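Local coordinates for phosphate-binding protein PstS 2 (Streptococcus pneumoniae, PDB 4H1X) that probably captures phosphate outside the cell membrane as the solute-binding subunit of the PstSACB ABC transporter, handing it to the membrane subunits for import, at residues I122-S127 / A174-K179; E141-T146 / T223-A228. One frame throughout, in Å; residues are numbered along the deposited sequence.

Contact 1: residues I122-S127 / A174-K179; sequences ISFIHS and AEAYKK
Phe-124 and Tyr-177 meet as an offset edge-to-face aromatic pair, the edge of the tyrosine ring turned toward the face of the phenylalanine ring. The ring centroids lie 5.7 Å apart and the planes stand at 69° to each other. Both side chains leave their helices with CG anti to the backbone N (chi1 176° for Phe-124, -177° for Tyr-177), and they run antiparallel, each passing alongside the other. Each ring therefore reaches the foot of the other side chain: CA of Tyr-177 sits over the centre of the Phe-124 ring, 4.1 Å above its plane, while CB and CG of Phe-124 lie at the tyrosine edge.

Apolar contact fills in around the rings. Phe-124 CB comes within 3.5 Å of Tyr-177 CD1, and the far end of the phenylalanine, CZ, rests 3.6 Å from the methyl CB of Ala-176. One aromatic side chain thus spans two consecutive residues of the opposing helix. The arrangement packs helix 116-126 against helix 164-180 in one lobe of a periplasmic binding protein, on the flank of the sheet: Tyr-177 also touches Val-184 and Ile-186 of strand 183-190. Tyr-149 adds a further edge-to-face partner to Phe-124.

Polar interactions lie at the margins, and none joins the two segments directly. The phenol OH of Tyr-177 is hydrogen-bonded to Asp-120, one turn before Phe-124 on the same helix, which helps to fix the direction of the tyrosine ring. Where helix 116-126 ends, the carbonyl O of Phe-124 accepts two bonds from Ser-127, one from its N and one of 2.6 Å from its OG. That serine is also the N-cap of helix 128-136, its OG bonding to Gly-130 N.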
loop_
_atom_site.group_PDB
_atom_site.type_symbol
_atom_site.label_atom_id
_atom_site.label_comp_id
_atom_site.label_asym_id
_atom_site.label_seq_id
_atom_site.Cartn_x
_atom_site.Cartn_y
_atom_site.Cartn_z
ATOM N N ILE A 122 13.669 -11.605 9.210
ATOM C CA ILE A 122 13.247 -10.311 9.785
ATOM C C ILE A 122 14.477 -9.405 9.932
ATOM O O ILE A 122 14.413 -8.213 9.641
ATOM C CB ILE A 122 12.503 -10.501 11.157
ATOM C CG1 ILE A 122 11.178 -11.290 11.027
ATOM C CG2 ILE A 122 12.312 -9.184 11.930
ATOM C CD1 ILE A 122 10.195 -10.824 10.029
ATOM N N SER A 123 15.612 -9.986 10.408
ATOM C CA SER A 123 16.863 -9.228 10.588
ATOM C C SER A 123 17.312 -8.667 9.235
ATOM O O SER A 123 17.720 -7.508 9.139
ATOM C CB SER A 123 17.947 -10.095 11.221
ATOM O OG SER A 123 17.562 -10.511 12.524
ATOM N N PHE A 124 17.196 -9.482 8.179
ATOM C CA PHE A 124 17.553 -9.035 6.817
ATOM C C PHE A 124 16.643 -7.877 6.398
ATOM O O PHE A 124 17.117 -6.886 5.875
ATOM C CB PHE A 124 17.405 -10.197 5.818
ATOM C CG PHE A 124 17.679 -9.728 4.400
ATOM C CD1 PHE A 124 18.987 -9.527 3.956
ATOM C CD2 PHE A 124 16.630 -9.365 3.554
ATOM C CE1 PHE A 124 19.244 -9.065 2.669
ATOM C CE2 PHE A 124 16.891 -8.847 2.278
ATOM C CZ PHE A 124 18.197 -8.703 1.845
ATOM N N ILE A 125 15.336 -8.009 6.619
ATOM C CA ILE A 125 14.379 -6.953 6.266
ATOM C C ILE A 125 14.718 -5.642 7.014
ATOM O O ILE A 125 14.608 -4.551 6.432
ATOM C CB ILE A 125 12.943 -7.407 6.568
ATOM C CG1 ILE A 125 12.504 -8.558 5.619
ATOM C CG2 ILE A 125 11.963 -6.201 6.459
ATOM C CD1 ILE A 125 11.119 -9.251 6.040
ATOM N N HIS A 126 15.157 -5.757 8.265
ATOM C CA HIS A 126 15.521 -4.603 9.106
ATOM C C HIS A 126 16.866 -3.991 8.726
ATOM O O HIS A 126 17.115 -2.836 9.054
ATOM C CB HIS A 126 15.534 -5.021 10.591
ATOM C CG HIS A 126 14.154 -5.157 11.153
ATOM N ND1 HIS A 126 13.906 -5.872 12.316
ATOM C CD2 HIS A 126 12.979 -4.685 10.672
ATOM C CE1 HIS A 126 12.606 -5.753 12.537
ATOM N NE2 HIS A 126 12.008 -5.057 11.569
ATOM N N SER A 127 17.714 -4.739 8.030
ATOM C CA SER A 127 19.079 -4.301 7.702
ATOM C C SER A 127 19.137 -3.156 6.695
ATOM O O SER A 127 18.145 -2.875 6.013
ATOM C CB SER A 127 19.879 -5.469 7.142
ATOM O OG SER A 127 19.479 -5.797 5.822
ATOM N N ALA A 174 12.345 -11.435 -0.468
ATOM C CA ALA A 174 12.696 -12.852 -0.540
ATOM C C ALA A 174 13.816 -13.084 -1.565
ATOM O O ALA A 174 14.748 -13.828 -1.263
ATOM C CB ALA A 174 11.478 -13.681 -0.899
ATOM N N GLU A 175 13.764 -12.412 -2.744
ATOM C CA GLU A 175 14.807 -12.573 -3.782
ATOM C C GLU A 175 16.168 -12.164 -3.244
ATOM O O GLU A 175 17.157 -12.888 -3.435
ATOM C CB GLU A 175 14.496 -11.692 -5.008
ATOM C CG GLU A 175 13.317 -12.101 -5.863
ATOM C CD GLU A 175 13.051 -11.094 -6.968
ATOM O OE1 GLU A 175 13.636 -9.987 -6.940
ATOM O OE2 GLU A 175 12.261 -11.422 -7.876
ATOM N N ALA A 176 16.227 -10.975 -2.597
ATOM C CA ALA A 176 17.496 -10.443 -2.070
ATOM C C ALA A 176 18.021 -11.337 -0.945
ATOM O O ALA A 176 19.218 -11.596 -0.892
ATOM C CB ALA A 176 17.311 -9.006 -1.583
ATOM N N TYR A 177 17.117 -11.860 -0.092
ATOM C CA TYR A 177 17.507 -12.748 0.999
ATOM C C TYR A 177 18.063 -14.078 0.472
ATOM O O TYR A 177 19.071 -14.557 0.993
ATOM C CB TYR A 177 16.322 -13.013 1.933
ATOM C CG TYR A 177 16.673 -13.871 3.134
ATOM C CD1 TYR A 177 17.303 -13.322 4.247
ATOM C CD2 TYR A 177 16.308 -15.216 3.185
ATOM C CE1 TYR A 177 17.543 -14.086 5.392
ATOM C CE2 TYR A 177 16.578 -15.998 4.306
ATOM C CZ TYR A 177 17.180 -15.422 5.412
ATOM O OH TYR A 177 17.455 -16.187 6.512
ATOM N N LYS A 178 17.400 -14.671 -0.548
ATOM C CA LYS A 178 17.791 -15.969 -1.126
ATOM C C LYS A 178 19.112 -15.871 -1.886
ATOM O O LYS A 178 19.836 -16.857 -1.955
ATOM C CB LYS A 178 16.673 -16.544 -1.990
ATOM C CG LYS A 178 15.481 -16.989 -1.113
ATOM C CD LYS A 178 14.442 -17.812 -1.846
ATOM C CE LYS A 178 13.581 -16.999 -2.769
ATOM N NZ LYS A 178 12.925 -17.865 -3.779
ATOM N N LYS A 179 19.480 -14.671 -2.347
ATOM C CA LYS A 179 20.777 -14.442 -2.988
ATOM C C LYS A 179 21.878 -14.707 -1.932
ATOM O O LYS A 179 22.902 -15.309 -2.241
ATOM C CB LYS A 179 20.846 -13.005 -3.552
ATOM C CG LYS A 179 22.084 -12.776 -4.420
ATOM C CD LYS A 179 22.286 -11.309 -4.732
ATOM C CE LYS A 179 23.461 -11.111 -5.662
ATOM N NZ LYS A 179 23.567 -9.700 -6.119
#

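Contact 2: residues E141-T146 / T223-A228; sequences EAKTET and THDAIA
Two water molecules bridge Glu-141 to the backbone around Ile-227. Water 1 donates to Glu-141 OE1 at 2.7 Å and to the carbonyl O of Ile-227 at 2.6 Å, spanning two acceptors that stand 3.9 Å apart. Water 2 donates to Glu-141 OE2 and to Ala-226 O, and accepts from the backbone N of Ala-142 at 2.9 Å, so three protein atoms grip it. Beside them runs a long salt bridge, in which the kinked lysine chain brings both CE and NZ of Lys-143 to 3.7 Å from Asp-225 OD1.

Behind this shell, the glutamate is folded back on its own loop. Its CB points away from the strand, yet a bend at chi2 (53°) brings the carboxylate round to the waters. OE2 also takes the N-H of Lys-143, at 3.1 Å, through its anti lone pair, which ties the carboxylate to the backbone of the loop two residues on. In this way residues 141-143, in the loop between helix 128-136 and strand 155-162, meet the first part of strand 223-236, where Ile-227 and Ala-228 both face Phe-106 in a classic beta bulge within the antiparallel pairing with strand 103-110.

Farther out, the other carboxylate oxygen of Asp-225, OD2, is hydrogen-bonded to His-126, while Ile-227 turns its side chain onto Leu-169, Met-170 and Leu-173 of helix 164-180.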
loop_
_atom_site.group_PDB
_atom_site.type_symbol
_atom_site.label_atom_id
_atom_site.label_comp_id
_atom_site.label_asym_id
_atom_site.label_seq_id
_atom_site.Cartn_x
_atom_site.Cartn_y
_atom_site.Cartn_z
ATOM N N GLU A 141 10.543 4.254 3.511
ATOM C CA GLU A 141 11.149 3.579 4.659
ATOM C C GLU A 141 10.857 4.389 5.938
ATOM O O GLU A 141 11.380 5.491 6.105
ATOM C CB GLU A 141 12.667 3.387 4.399
ATOM C CG GLU A 141 13.439 2.675 5.498
ATOM C CD GLU A 141 12.837 1.345 5.907
ATOM O OE1 GLU A 141 12.981 0.356 5.149
ATOM O OE2 GLU A 141 12.179 1.310 6.970
ATOM N N ALA A 142 10.016 3.831 6.831
ATOM C CA ALA A 142 9.620 4.457 8.109
ATOM C C ALA A 142 10.744 4.431 9.156
ATOM O O ALA A 142 10.830 5.342 9.988
ATOM C CB ALA A 142 8.390 3.758 8.672
ATOM N N LYS A 143 11.581 3.380 9.134
ATOM C CA LYS A 143 12.666 3.232 10.101
ATOM C C LYS A 143 13.822 4.175 9.790
ATOM O O LYS A 143 14.185 4.376 8.623
ATOM C CB LYS A 143 13.163 1.778 10.172
ATOM C CG LYS A 143 12.084 0.760 10.554
ATOM C CD LYS A 143 11.772 0.742 12.056
ATOM C CE LYS A 143 10.325 0.410 12.340
ATOM N NZ LYS A 143 10.083 0.180 13.789
ATOM N N THR A 144 14.369 4.776 10.852
ATOM C CA THR A 144 15.501 5.702 10.783
ATOM C C THR A 144 16.774 4.966 11.216
ATOM O O THR A 144 17.858 5.280 10.726
ATOM C CB THR A 144 15.233 6.963 11.633
ATOM O OG1 THR A 144 15.035 6.598 13.003
ATOM C CG2 THR A 144 14.045 7.785 11.116
ATOM N N GLU A 145 16.628 3.969 12.119
ATOM C CA GLU A 145 17.727 3.155 12.655
ATOM C C GLU A 145 18.004 1.960 11.747
ATOM O O GLU A 145 17.075 1.250 11.354
ATOM C CB GLU A 145 17.409 2.688 14.080
ATOM C CG GLU A 145 17.341 3.834 15.080
ATOM C CD GLU A 145 17.023 3.447 16.511
ATOM O OE1 GLU A 145 17.205 2.263 16.866
ATOM O OE2 GLU A 145 16.623 4.341 17.291
ATOM N N THR A 146 19.281 1.749 11.407
ATOM C CA THR A 146 19.652 0.668 10.497
ATOM C C THR A 146 20.735 -0.254 11.107
ATOM O O THR A 146 21.652 0.213 11.788
ATOM C CB THR A 146 20.055 1.267 9.134
ATOM O OG1 THR A 146 20.262 0.219 8.196
ATOM C CG2 THR A 146 21.276 2.216 9.204
ATOM N N THR A 223 3.334 -9.470 17.392
ATOM C CA THR A 223 4.158 -8.278 17.203
ATOM C C THR A 223 3.947 -7.866 15.741
ATOM O O THR A 223 3.854 -8.747 14.876
ATOM C CB THR A 223 5.640 -8.554 17.530
ATOM O OG1 THR A 223 5.743 -9.056 18.864
ATOM C CG2 THR A 223 6.514 -7.301 17.391
ATOM N N HIS A 224 3.749 -6.575 15.480
ATOM C CA HIS A 224 3.638 -6.064 14.111
ATOM C C HIS A 224 4.742 -5.047 13.915
ATOM O O HIS A 224 5.189 -4.400 14.876
ATOM C CB HIS A 224 2.257 -5.471 13.780
ATOM C CG HIS A 224 1.965 -4.196 14.498
ATOM N ND1 HIS A 224 1.335 -4.191 15.734
ATOM C CD2 HIS A 224 2.220 -2.920 14.133
ATOM C CE1 HIS A 224 1.216 -2.918 16.069
ATOM N NE2 HIS A 224 1.746 -2.119 15.146
ATOM N N ASP A 225 5.187 -4.915 12.679
ATOM C CA ASP A 225 6.284 -4.037 12.331
ATOM C C ASP A 225 6.066 -3.474 10.924
ATOM O O ASP A 225 5.843 -4.243 9.987
ATOM C CB ASP A 225 7.562 -4.882 12.395
ATOM C CG ASP A 225 8.796 -4.212 11.863
ATOM O OD1 ASP A 225 9.164 -3.140 12.397
ATOM O OD2 ASP A 225 9.414 -4.774 10.932
ATOM N N ALA A 226 6.117 -2.139 10.774
ATOM C CA ALA A 226 5.918 -1.544 9.439
ATOM C C ALA A 226 7.229 -1.584 8.647
ATOM O O ALA A 226 8.182 -0.876 8.988
ATOM C CB ALA A 226 5.398 -0.116 9.558
ATOM N N ILE A 227 7.278 -2.415 7.601
ATOM C CA ILE A 227 8.461 -2.565 6.741
ATOM C C ILE A 227 8.460 -1.486 5.647
ATOM O O ILE A 227 9.482 -1.249 5.024
ATOM C CB ILE A 227 8.584 -3.986 6.138
ATOM C CG1 ILE A 227 7.421 -4.329 5.185
ATOM C CG2 ILE A 227 8.759 -5.018 7.241
ATOM C CD1 ILE A 227 7.643 -5.595 4.233
ATOM N N ALA A 228 7.324 -0.845 5.414
ATOM C CA ALA A 228 7.199 0.203 4.402
ATOM C C ALA A 228 5.942 1.007 4.620
ATOM O O ALA A 228 4.974 0.508 5.219
ATOM C CB ALA A 228 7.155 -0.413 3.001
HETATM O O HOH W 1 11.811 -1.994 5.821
HETATM O O HOH W 2 9.522 1.035 7.294
#

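Overall arrangement
The two contacts lie in the same lobe, with centres about 14 Å apart. Their segments alternate along the chain: 122-127, 141-146, 174-179, then 223-228. Contact 1 joins helices 116-126 and 164-180; contact 2 sets the loop after helix 128-136 against strand 223-236 of the mixed sheet. They touch through packing of Ile-125 on Ile-227, beside the probable His-126 to Asp-225 hydrogen bond. Strand 223-236 pairs with 103-110 in this lobe and runs on to pair with 67-72 and 81-85 in the other, so contact 2 sits on a strand that passes between the lobes, as in periplasmic binding proteins, whose two lobes are joined by chain crossovers.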